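Local coordinates for protein Dok-7 (Mus musculus, PDB 3ML4) that activates the receptor kinase MuSK by binding it as a dimeric adaptor, inducing its autophosphorylation and so driving formation of the neuromuscular synapse, at residues L73-L87 and V143-Q155. Numbering follows the deposited sequence.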
# COMPACT_ATOMS: atom_id res chain seq x y z
N LEU B 73 -13.23 -8.81 -22.29
CA LEU B 73 -14.68 -8.72 -22.26
C LEU B 73 -15.11 -7.87 -23.45
O LEU B 73 -14.56 -6.80 -23.66
CB LEU B 73 -15.16 -8.04 -20.97
CG LEU B 73 -14.98 -8.69 -19.59
CD1 LEU B 73 -15.28 -7.67 -18.50
CD2 LEU B 73 -15.82 -9.95 -19.40
N PRO B 74 -16.09 -8.36 -24.24
CA PRO B 74 -16.61 -7.56 -25.34
C PRO B 74 -17.38 -6.34 -24.84
O PRO B 74 -18.19 -6.46 -23.91
CB PRO B 74 -17.56 -8.54 -26.06
CG PRO B 74 -17.17 -9.91 -25.56
CD PRO B 74 -16.74 -9.68 -24.15
N TYR B 75 -17.13 -5.19 -25.45
CA TYR B 75 -17.69 -3.93 -24.99
C TYR B 75 -17.58 -2.85 -26.07
O TYR B 75 -16.48 -2.57 -26.56
CB TYR B 75 -16.98 -3.48 -23.72
CG TYR B 75 -17.47 -2.18 -23.12
CD1 TYR B 75 -18.67 -2.12 -22.42
CD2 TYR B 75 -16.72 -1.01 -23.24
CE1 TYR B 75 -19.13 -0.94 -21.87
CE2 TYR B 75 -17.17 0.19 -22.68
CZ TYR B 75 -18.37 0.21 -22.00
OH TYR B 75 -18.82 1.39 -21.45
N GLU B 76 -18.72 -2.27 -26.43
CA GLU B 76 -18.80 -1.14 -27.38
C GLU B 76 -18.02 -1.35 -28.69
O GLU B 76 -17.35 -0.44 -29.17
CB GLU B 76 -18.35 0.16 -26.70
CG GLU B 76 -19.19 0.59 -25.51
CD GLU B 76 -20.59 1.05 -25.88
OE1 GLU B 76 -20.80 1.52 -27.02
OE2 GLU B 76 -21.49 0.95 -25.02
N GLY B 77 -18.12 -2.56 -29.24
CA GLY B 77 -17.51 -2.89 -30.52
C GLY B 77 -16.07 -3.36 -30.43
O GLY B 77 -15.46 -3.67 -31.45
N LEU B 78 -15.52 -3.41 -29.22
CA LEU B 78 -14.14 -3.85 -29.03
C LEU B 78 -14.05 -5.18 -28.31
O LEU B 78 -14.94 -5.52 -27.51
CB LEU B 78 -13.32 -2.77 -28.31
CG LEU B 78 -12.62 -1.71 -29.19
CD1 LEU B 78 -13.60 -0.67 -29.70
CD2 LEU B 78 -11.48 -1.03 -28.45
N ALA B 79 -13.00 -5.94 -28.60
CA ALA B 79 -12.81 -7.29 -28.04
C ALA B 79 -11.56 -7.41 -27.17
O ALA B 79 -11.50 -8.25 -26.27
CB ALA B 79 -12.79 -8.33 -29.16
N HIS B 80 -10.55 -6.60 -27.46
CA HIS B 80 -9.36 -6.53 -26.62
C HIS B 80 -9.48 -5.32 -25.68
O HIS B 80 -8.89 -4.27 -25.91
CB HIS B 80 -8.10 -6.49 -27.47
CG HIS B 80 -7.97 -7.65 -28.41
ND1 HIS B 80 -7.74 -7.49 -29.76
CD2 HIS B 80 -8.06 -8.99 -28.19
CE1 HIS B 80 -7.68 -8.68 -30.33
NE2 HIS B 80 -7.87 -9.60 -29.41
N THR B 81 -10.28 -5.51 -24.64
CA THR B 81 -10.53 -4.50 -23.63
C THR B 81 -10.08 -5.01 -22.28
O THR B 81 -10.07 -6.22 -22.03
CB THR B 81 -12.03 -4.18 -23.52
OG1 THR B 81 -12.75 -5.40 -23.32
CG2 THR B 81 -12.54 -3.50 -24.78
N LEU B 82 -9.69 -4.08 -21.40
CA LEU B 82 -9.38 -4.42 -20.02
C LEU B 82 -10.28 -3.63 -19.09
O LEU B 82 -10.53 -2.45 -19.30
CB LEU B 82 -7.90 -4.14 -19.71
CG LEU B 82 -7.40 -4.42 -18.29
CD1 LEU B 82 -7.47 -5.91 -17.94
CD2 LEU B 82 -5.97 -3.88 -18.11
N ALA B 83 -10.80 -4.31 -18.08
CA ALA B 83 -11.62 -3.67 -17.08
C ALA B 83 -10.81 -3.48 -15.81
O ALA B 83 -10.25 -4.44 -15.28
CB ALA B 83 -12.86 -4.51 -16.81
N ILE B 84 -10.74 -2.24 -15.36
CA ILE B 84 -10.30 -1.93 -14.00
C ILE B 84 -11.58 -1.80 -13.19
O ILE B 84 -12.34 -0.84 -13.33
CB ILE B 84 -9.44 -0.64 -13.94
CG1 ILE B 84 -8.06 -0.91 -14.55
CG2 ILE B 84 -9.26 -0.15 -12.50
CD1 ILE B 84 -7.36 0.33 -15.06
N ILE B 85 -11.82 -2.81 -12.36
CA ILE B 85 -13.04 -2.88 -11.56
C ILE B 85 -12.84 -2.15 -10.23
O ILE B 85 -11.88 -2.40 -9.52
CB ILE B 85 -13.47 -4.34 -11.30
CG1 ILE B 85 -13.56 -5.10 -12.62
CG2 ILE B 85 -14.82 -4.38 -10.55
CD1 ILE B 85 -13.39 -6.59 -12.48
N CYS B 86 -13.77 -1.25 -9.93
CA CYS B 86 -13.72 -0.48 -8.71
C CYS B 86 -15.04 -0.61 -7.96
O CYS B 86 -16.06 -0.97 -8.55
CB CYS B 86 -13.44 0.99 -9.02
SG CYS B 86 -11.94 1.25 -9.99
N LEU B 87 -15.01 -0.32 -6.66
CA LEU B 87 -16.24 -0.33 -5.85
C LEU B 87 -17.30 0.58 -6.46
O LEU B 87 -18.48 0.21 -6.52
CB LEU B 87 -15.95 0.04 -4.40
CG LEU B 87 -15.12 -0.97 -3.61
CD1 LEU B 87 -14.60 -0.37 -2.31
CD2 LEU B 87 -15.91 -2.26 -3.36
N VAL B 143 -14.16 -9.66 -3.62
CA VAL B 143 -15.25 -9.10 -4.40
C VAL B 143 -15.78 -10.13 -5.39
O VAL B 143 -15.04 -10.95 -5.92
CB VAL B 143 -14.77 -7.79 -5.11
CG1 VAL B 143 -15.38 -7.61 -6.49
CG2 VAL B 143 -15.06 -6.59 -4.23
N LEU B 144 -17.09 -10.10 -5.60
CA LEU B 144 -17.71 -10.81 -6.71
C LEU B 144 -18.16 -9.80 -7.76
O LEU B 144 -18.68 -8.74 -7.41
CB LEU B 144 -18.88 -11.68 -6.23
CG LEU B 144 -18.53 -13.14 -5.95
CD1 LEU B 144 -19.63 -13.83 -5.14
CD2 LEU B 144 -18.26 -13.92 -7.23
N ALA B 145 -17.95 -10.12 -9.03
CA ALA B 145 -18.26 -9.18 -10.11
C ALA B 145 -18.99 -9.84 -11.28
O ALA B 145 -18.70 -10.98 -11.64
CB ALA B 145 -17.00 -8.46 -10.59
N ARG B 146 -19.92 -9.08 -11.86
CA ARG B 146 -20.81 -9.57 -12.91
C ARG B 146 -20.96 -8.56 -14.03
O ARG B 146 -20.76 -7.36 -13.83
CB ARG B 146 -22.21 -9.78 -12.36
CG ARG B 146 -22.56 -11.18 -11.99
CD ARG B 146 -24.02 -11.25 -11.59
NE ARG B 146 -24.89 -11.36 -12.76
CZ ARG B 146 -25.29 -12.50 -13.29
NH1 ARG B 146 -24.90 -13.66 -12.76
NH2 ARG B 146 -26.08 -12.50 -14.35
N ASP B 147 -21.36 -9.08 -15.19
CA ASP B 147 -21.76 -8.29 -16.35
C ASP B 147 -20.62 -7.54 -17.03
O ASP B 147 -19.47 -7.55 -16.58
CB ASP B 147 -22.91 -7.30 -16.02
CG ASP B 147 -24.00 -7.92 -15.15
OD1 ASP B 147 -24.15 -9.16 -15.15
OD2 ASP B 147 -24.71 -7.16 -14.47
N ILE B 148 -20.96 -6.91 -18.15
CA ILE B 148 -20.08 -5.98 -18.83
C ILE B 148 -20.90 -4.71 -18.99
O ILE B 148 -22.01 -4.78 -19.52
CB ILE B 148 -19.60 -6.53 -20.19
CG1 ILE B 148 -18.81 -7.83 -19.99
CG2 ILE B 148 -18.74 -5.49 -20.90
CD1 ILE B 148 -18.81 -8.77 -21.20
N PRO B 149 -20.39 -3.57 -18.49
CA PRO B 149 -19.13 -3.46 -17.73
C PRO B 149 -19.30 -4.01 -16.31
O PRO B 149 -20.36 -3.82 -15.71
CB PRO B 149 -18.86 -1.95 -17.71
CG PRO B 149 -20.20 -1.31 -17.83
CD PRO B 149 -21.07 -2.27 -18.62
N PRO B 150 -18.27 -4.69 -15.77
CA PRO B 150 -18.40 -5.36 -14.47
C PRO B 150 -18.84 -4.43 -13.34
O PRO B 150 -18.32 -3.32 -13.20
CB PRO B 150 -16.99 -5.89 -14.20
CG PRO B 150 -16.37 -6.01 -15.54
CD PRO B 150 -16.93 -4.88 -16.34
N THR B 151 -19.81 -4.89 -12.56
CA THR B 151 -20.25 -4.19 -11.35
C THR B 151 -20.10 -5.10 -10.14
O THR B 151 -20.27 -6.31 -10.24
CB THR B 151 -21.71 -3.69 -11.45
OG1 THR B 151 -22.58 -4.80 -11.69
CG2 THR B 151 -21.87 -2.67 -12.56
N VAL B 152 -19.78 -4.50 -8.99
CA VAL B 152 -19.55 -5.24 -7.75
C VAL B 152 -20.88 -5.60 -7.10
O VAL B 152 -21.68 -4.73 -6.79
CB VAL B 152 -18.66 -4.42 -6.77
CG1 VAL B 152 -18.63 -5.04 -5.37
CG2 VAL B 152 -17.25 -4.29 -7.33
N MSE B 153 -21.10 -6.90 -6.90
CA MSE B 153 -22.34 -7.43 -6.34
C MSE B 153 -22.18 -8.02 -4.93
O MSE B 153 -23.17 -8.39 -4.30
CB MSE B 153 -22.94 -8.48 -7.26
CG MSE B 153 -21.95 -9.57 -7.66
SE MSE B 153 -22.81 -11.28 -8.02
CE MSE B 153 -21.31 -12.16 -8.87
N GLY B 154 -20.94 -8.12 -4.47
CA GLY B 154 -20.65 -8.66 -3.14
C GLY B 154 -19.22 -8.32 -2.76
O GLY B 154 -18.32 -8.45 -3.58
N GLN B 155 -19.03 -7.88 -1.52
CA GLN B 155 -17.71 -7.47 -1.03
C GLN B 155 -17.47 -7.83 0.44
O GLN B 155 -18.34 -7.65 1.29
CB GLN B 155 -17.50 -5.97 -1.24
CG GLN B 155 -18.50 -5.07 -0.52
CD GLN B 155 -18.21 -3.59 -0.71
OE1 GLN B 155 -19.03 -2.85 -1.27
NE2 GLN B 155 -17.04 -3.15 -0.25
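I148, in the hairpin loop joining strands 141-146 and 151-157, lies over the backbone of L73-Y75. Its CB stands 4.0 Å from the carbonyl O of P74. From there the side chain forks: CG2, anti to the backbone N, meets that same oxygen and lies 3.7 Å from CD1 of Y75, while CG1 runs the other way, against CB and CD2 of L73. At the tip, CD1 reaches CD2 of L73 at 3.7 Å and also touches CD of P74, the P74 and I148 side chains crossing nearly at a right angle. L73 points its other methyl, CD1, at CG of the P150 ring (3.6 Å); an alanine here would probably open a gap beneath both I148 and that proline ring. P149, which follows a cis peptide bond, brings CD to CE1 of Y75, and M92 of strand 90-94 touches both residues. Further along, CG of P150 meets CB of A83, its CB lies 3.9 Å from CG1 of I85, and CG2 of I85 meets CG2 of V152. At the far end, CD2 of L87 packs 3.4 Å from NE2 of Q155. No hydrogen bond joins the two segments, and most of the contact is between apolar side chains: strand 81-86, next to the outermost strand 90-94 of the PH-domain sheet, and the loop before it lie against the 141-146/151-157 β-hairpin of the PTB domain, forming an interdomain interface of the PH-PTB module.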